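Long-range contact in transcriptional activator of comK gene (Bacillus halodurans, PDB 2HQB), which probably activates the comK competence gene and, as a membrane lipoprotein of the BMP (PnrA-like) family, may bind a small ligand: residues H82-N94 and K98-Y110. Numbering follows the deposited sequence.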
loop_
_atom_site.group_PDB
_atom_site.type_symbol
_atom_site.label_atom_id
_atom_site.label_comp_id
_atom_site.label_asym_id
_atom_site.label_seq_id
_atom_site.Cartn_x
_atom_site.Cartn_y
_atom_site.Cartn_z
ATOM N N HIS A 82 -18.205 -5.398 -17.693
ATOM C CA HIS A 82 -17.064 -5.779 -18.522
ATOM C C HIS A 82 -17.381 -6.648 -19.706
ATOM O O HIS A 82 -16.506 -6.910 -20.533
ATOM C CB HIS A 82 -16.008 -6.501 -17.704
ATOM C CG HIS A 82 -16.309 -7.949 -17.494
ATOM N ND1 HIS A 82 -17.420 -8.383 -16.800
ATOM C CD2 HIS A 82 -15.640 -9.065 -17.871
ATOM C CE1 HIS A 82 -17.417 -9.706 -16.753
ATOM N NE2 HIS A 82 -16.347 -10.142 -17.396
ATOM N N ASN A 83 -18.620 -7.116 -19.788
ATOM C CA ASN A 83 -19.006 -7.979 -20.899
ATOM C C ASN A 83 -19.633 -7.251 -22.056
ATOM O O ASN A 83 -19.807 -7.834 -23.114
ATOM C CB ASN A 83 -19.941 -9.098 -20.439
ATOM C CG ASN A 83 -19.187 -10.302 -19.959
ATOM O OD1 ASN A 83 -18.183 -10.694 -20.561
ATOM N ND2 ASN A 83 -19.659 -10.909 -18.874
ATOM N N GLN A 84 -19.998 -5.993 -21.861
ATOM C CA GLN A 84 -20.570 -5.225 -22.953
ATOM C C GLN A 84 -19.510 -4.333 -23.566
ATOM O O GLN A 84 -19.797 -3.526 -24.439
ATOM C CB GLN A 84 -21.730 -4.383 -22.474
ATOM C CG GLN A 84 -21.474 -3.677 -21.205
ATOM C CD GLN A 84 -22.716 -2.989 -20.708
ATOM O OE1 GLN A 84 -23.139 -1.964 -21.251
ATOM N NE2 GLN A 84 -23.325 -3.559 -19.678
ATOM N N TYR A 85 -18.279 -4.497 -23.097
ATOM C CA TYR A 85 -17.163 -3.728 -23.585
ATOM C C TYR A 85 -16.020 -4.690 -23.798
ATOM O O TYR A 85 -14.961 -4.581 -23.188
ATOM C CB TYR A 85 -16.785 -2.685 -22.571
ATOM C CG TYR A 85 -17.813 -1.605 -22.415
ATOM C CD1 TYR A 85 -18.694 -1.611 -21.336
ATOM C CD2 TYR A 85 -17.867 -0.533 -23.304
ATOM C CE1 TYR A 85 -19.597 -0.578 -21.136
ATOM C CE2 TYR A 85 -18.773 0.507 -23.117
ATOM C CZ TYR A 85 -19.635 0.478 -22.023
ATOM O OH TYR A 85 -20.520 1.507 -21.794
ATOM N N PRO A 86 -16.215 -5.650 -24.696
ATOM C CA PRO A 86 -15.145 -6.626 -24.935
ATOM C C PRO A 86 -13.854 -6.006 -25.443
ATOM O O PRO A 86 -12.760 -6.498 -25.175
ATOM C CB PRO A 86 -15.794 -7.602 -25.919
ATOM C CG PRO A 86 -16.747 -6.685 -26.696
ATOM C CD PRO A 86 -17.346 -5.820 -25.631
ATOM N N ASP A 87 -14.002 -4.905 -26.162
ATOM C CA ASP A 87 -12.876 -4.191 -26.761
ATOM C C ASP A 87 -12.100 -3.314 -25.764
ATOM O O ASP A 87 -11.132 -2.637 -26.145
ATOM C CB ASP A 87 -13.412 -3.331 -27.924
ATOM C CG ASP A 87 -14.617 -2.431 -27.509
ATOM O OD1 ASP A 87 -15.487 -2.872 -26.707
ATOM O OD2 ASP A 87 -14.709 -1.279 -28.006
ATOM N N VAL A 88 -12.522 -3.363 -24.495
ATOM C CA VAL A 88 -11.975 -2.559 -23.392
ATOM C C VAL A 88 -11.582 -3.432 -22.213
ATOM O O VAL A 88 -12.346 -4.303 -21.808
ATOM C CB VAL A 88 -13.048 -1.589 -22.920
ATOM C CG1 VAL A 88 -12.527 -0.671 -21.817
ATOM C CG2 VAL A 88 -13.553 -0.830 -24.108
ATOM N N HIS A 89 -10.398 -3.200 -21.663
ATOM C CA HIS A 89 -9.917 -3.970 -20.523
ATOM C C HIS A 89 -10.107 -3.196 -19.211
ATOM O O HIS A 89 -9.883 -1.980 -19.149
ATOM C CB HIS A 89 -8.450 -4.298 -20.690
ATOM C CG HIS A 89 -7.977 -5.382 -19.777
ATOM N ND1 HIS A 89 -8.259 -6.711 -19.999
ATOM C CD2 HIS A 89 -7.249 -5.334 -18.639
ATOM C CE1 HIS A 89 -7.720 -7.439 -19.040
ATOM N NE2 HIS A 89 -7.101 -6.627 -18.202
ATOM N N PHE A 90 -10.487 -3.908 -18.156
ATOM C CA PHE A 90 -10.742 -3.257 -16.894
ATOM C C PHE A 90 -9.835 -3.725 -15.755
ATOM O O PHE A 90 -9.801 -4.905 -15.437
ATOM C CB PHE A 90 -12.207 -3.468 -16.503
ATOM C CG PHE A 90 -13.209 -2.943 -17.514
ATOM C CD1 PHE A 90 -13.489 -3.644 -18.684
ATOM C CD2 PHE A 90 -13.905 -1.744 -17.275
ATOM C CE1 PHE A 90 -14.443 -3.162 -19.597
ATOM C CE2 PHE A 90 -14.874 -1.248 -18.191
ATOM C CZ PHE A 90 -15.135 -1.965 -19.349
ATOM N N VAL A 91 -9.092 -2.808 -15.145
ATOM C CA VAL A 91 -8.244 -3.167 -14.020
ATOM C C VAL A 91 -8.834 -2.520 -12.766
ATOM O O VAL A 91 -9.269 -1.372 -12.791
ATOM C CB VAL A 91 -6.809 -2.653 -14.181
ATOM C CG1 VAL A 91 -5.869 -3.416 -13.243
ATOM C CG2 VAL A 91 -6.357 -2.822 -15.600
ATOM N N SER A 92 -8.887 -3.269 -11.674
ATOM C CA SER A 92 -9.411 -2.720 -10.438
ATOM C C SER A 92 -8.301 -2.845 -9.429
ATOM O O SER A 92 -7.435 -3.721 -9.528
ATOM C CB SER A 92 -10.624 -3.520 -9.931
ATOM O OG SER A 92 -10.275 -4.486 -8.925
ATOM N N PHE A 93 -8.293 -1.949 -8.460
ATOM C CA PHE A 93 -7.307 -2.080 -7.420
ATOM C C PHE A 93 -8.034 -2.748 -6.255
ATOM O O PHE A 93 -8.926 -2.153 -5.676
ATOM C CB PHE A 93 -6.780 -0.730 -7.016
ATOM C CG PHE A 93 -5.310 -0.615 -7.162
ATOM C CD1 PHE A 93 -4.741 -0.328 -8.411
ATOM C CD2 PHE A 93 -4.468 -0.857 -6.064
ATOM C CE1 PHE A 93 -3.338 -0.282 -8.578
ATOM C CE2 PHE A 93 -3.054 -0.821 -6.202
ATOM C CZ PHE A 93 -2.484 -0.532 -7.464
ATOM N N ASN A 94 -7.713 -4.011 -5.986
ATOM C CA ASN A 94 -8.284 -4.769 -4.858
ATOM C C ASN A 94 -9.546 -5.589 -4.903
ATOM O O ASN A 94 -9.865 -6.247 -3.915
ATOM C CB ASN A 94 -8.443 -3.905 -3.609
ATOM C CG ASN A 94 -7.150 -3.436 -3.074
ATOM O OD1 ASN A 94 -6.108 -4.048 -3.302
ATOM N ND2 ASN A 94 -7.190 -2.332 -2.340
ATOM N N LYS A 98 -13.420 -12.075 -12.239
ATOM C CA LYS A 98 -13.317 -13.279 -13.087
ATOM C C LYS A 98 -13.715 -12.902 -14.516
ATOM O O LYS A 98 -14.792 -12.344 -14.761
ATOM C CB LYS A 98 -14.234 -14.419 -12.592
ATOM C CG LYS A 98 -15.541 -14.521 -13.401
ATOM C CD LYS A 98 -16.662 -15.328 -12.746
ATOM C CE LYS A 98 -17.982 -15.115 -13.495
ATOM N NZ LYS A 98 -19.168 -15.366 -12.635
ATOM N N GLY A 99 -12.857 -13.190 -15.473
ATOM C CA GLY A 99 -13.223 -12.834 -16.819
ATOM C C GLY A 99 -12.002 -12.636 -17.664
ATOM O O GLY A 99 -10.868 -12.860 -17.224
ATOM N N GLU A 100 -12.221 -12.204 -18.893
ATOM C CA GLU A 100 -11.092 -12.038 -19.746
ATOM C C GLU A 100 -10.598 -10.629 -19.884
ATOM O O GLU A 100 -9.402 -10.423 -19.827
ATOM C CB GLU A 100 -11.367 -12.647 -21.106
ATOM C CG GLU A 100 -10.862 -14.074 -21.224
ATOM C CD GLU A 100 -9.911 -14.228 -22.402
ATOM O OE1 GLU A 100 -10.350 -13.964 -23.552
ATOM O OE2 GLU A 100 -8.727 -14.603 -22.182
ATOM N N ASN A 101 -11.464 -9.641 -20.055
ATOM C CA ASN A 101 -10.950 -8.274 -20.189
ATOM C C ASN A 101 -11.038 -7.514 -18.849
ATOM O O ASN A 101 -11.251 -6.302 -18.819
ATOM C CB ASN A 101 -11.763 -7.549 -21.229
ATOM C CG ASN A 101 -13.175 -7.473 -20.837
ATOM O OD1 ASN A 101 -13.594 -8.239 -19.981
ATOM N ND2 ASN A 101 -13.938 -6.563 -21.443
ATOM N N ILE A 102 -10.866 -8.244 -17.752
ATOM C CA ILE A 102 -10.951 -7.683 -16.421
ATOM C C ILE A 102 -9.851 -8.287 -15.561
ATOM O O ILE A 102 -9.642 -9.493 -15.584
ATOM C CB ILE A 102 -12.368 -7.956 -15.847
ATOM C CG1 ILE A 102 -12.638 -7.069 -14.651
ATOM C CG2 ILE A 102 -12.528 -9.400 -15.470
ATOM C CD1 ILE A 102 -14.154 -6.901 -14.407
ATOM N N THR A 103 -9.143 -7.429 -14.830
ATOM C CA THR A 103 -8.050 -7.820 -13.949
ATOM C C THR A 103 -8.205 -7.147 -12.570
ATOM O O THR A 103 -9.051 -6.261 -12.396
ATOM C CB THR A 103 -6.732 -7.365 -14.565
ATOM O OG1 THR A 103 -6.599 -7.974 -15.846
ATOM C CG2 THR A 103 -5.520 -7.736 -13.693
ATOM N N SER A 104 -7.420 -7.572 -11.583
ATOM C CA SER A 104 -7.457 -6.942 -10.258
ATOM C C SER A 104 -6.049 -6.970 -9.696
ATOM O O SER A 104 -5.310 -7.933 -9.857
ATOM C CB SER A 104 -8.414 -7.637 -9.283
ATOM O OG SER A 104 -7.803 -8.728 -8.629
ATOM N N LEU A 105 -5.681 -5.894 -9.031
ATOM C CA LEU A 105 -4.352 -5.786 -8.487
ATOM C C LEU A 105 -4.370 -5.836 -6.966
ATOM O O LEU A 105 -5.248 -5.235 -6.334
ATOM C CB LEU A 105 -3.749 -4.467 -8.969
ATOM C CG LEU A 105 -3.842 -4.285 -10.479
ATOM C CD1 LEU A 105 -3.410 -2.907 -10.848
ATOM C CD2 LEU A 105 -2.951 -5.305 -11.156
ATOM N N HIS A 106 -3.391 -6.530 -6.391
ATOM C CA HIS A 106 -3.261 -6.629 -4.937
ATOM C C HIS A 106 -1.801 -6.549 -4.483
ATOM O O HIS A 106 -0.904 -7.116 -5.110
ATOM C CB HIS A 106 -3.819 -7.948 -4.446
ATOM C CG HIS A 106 -5.220 -8.202 -4.879
ATOM N ND1 HIS A 106 -6.304 -7.932 -4.074
ATOM C CD2 HIS A 106 -5.714 -8.734 -6.022
ATOM C CE1 HIS A 106 -7.408 -8.294 -4.702
ATOM N NE2 HIS A 106 -7.079 -8.784 -5.884
ATOM N N PHE A 107 -1.557 -5.824 -3.400
ATOM C CA PHE A 107 -0.215 -5.731 -2.865
ATOM C C PHE A 107 -0.128 -6.744 -1.756
ATOM O O PHE A 107 -1.055 -6.911 -0.953
ATOM C CB PHE A 107 0.087 -4.351 -2.316
ATOM C CG PHE A 107 0.499 -3.385 -3.360
ATOM C CD1 PHE A 107 -0.412 -2.489 -3.898
ATOM C CD2 PHE A 107 1.793 -3.378 -3.827
ATOM C CE1 PHE A 107 -0.032 -1.583 -4.901
ATOM C CE2 PHE A 107 2.193 -2.486 -4.825
ATOM C CZ PHE A 107 1.274 -1.581 -5.365
ATOM N N GLU A 108 0.999 -7.439 -1.740
ATOM C CA GLU A 108 1.246 -8.460 -0.756
ATOM C C GLU A 108 1.723 -7.746 0.502
ATOM O O GLU A 108 2.711 -7.022 0.465
ATOM C CB GLU A 108 2.282 -9.432 -1.316
ATOM C CG GLU A 108 1.998 -10.878 -0.954
ATOM C CD GLU A 108 0.636 -11.346 -1.429
ATOM O OE1 GLU A 108 0.437 -11.411 -2.659
ATOM O OE2 GLU A 108 -0.232 -11.645 -0.578
ATOM N N GLY A 109 1.014 -7.948 1.610
ATOM C CA GLY A 109 1.363 -7.254 2.842
ATOM C C GLY A 109 2.246 -7.857 3.930
ATOM O O GLY A 109 3.011 -7.133 4.562
ATOM N N TYR A 110 2.140 -9.161 4.173
ATOM C CA TYR A 110 2.942 -9.810 5.215
ATOM C C TYR A 110 4.441 -9.485 5.160
ATOM O O TYR A 110 5.003 -9.002 6.143
ATOM C CB TYR A 110 2.749 -11.318 5.146
ATOM C CG TYR A 110 3.409 -12.087 6.271
ATOM C CD1 TYR A 110 2.777 -12.257 7.517
ATOM C CD2 TYR A 110 4.682 -12.626 6.102
ATOM C CE1 TYR A 110 3.418 -12.947 8.561
ATOM C CE2 TYR A 110 5.326 -13.308 7.130
ATOM C CZ TYR A 110 4.703 -13.458 8.346
ATOM O OH TYR A 110 5.420 -14.050 9.344
#
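F90 to F93 pair with I102 to L105 as neighbouring parallel strands in the six-stranded parallel sheet of one lobe of a periplasmic-binding-protein fold, where 89-93 lies between 66-69 and 102-107. Five backbone hydrogen bonds join the pair, beginning with F90 N to N101 O and ending with N94 N to L105 O; T103 N meets F90 O at 2.7 Å, almost head-on to the carbonyl.

V91, F93 and L105 pack through apolar contacts on one face. L105 sets its CB 4.2 Å from the centroid of the F93 ring, over the face, while its CD1 touches V91 CG1 at 3.5 Å. The F93 and F107 rings meet rim to rim, planes 36° apart, and helix 230-240 packs against both.

The H89 side chain, at the start of its strand, crosses to 102-107. With CG anti to the backbone N (chi1 -164°), N101 O lies over one face of its ring, toward the rim, and NE2 donates to T103 OG1 at 2.8 Å; that hydroxyl also bonds E247 O. A leucine in its place would probably leave T103 OG1 without this donor and take away the flat ring beside N101 O.

Before the strands, N101 reaches back into the turn Y85 to V88. Its ND2 makes weak bonds to Y85 O and V88 O, and a straighter one of 2.7 Å to H82 O, which lies in the amide plane of N101.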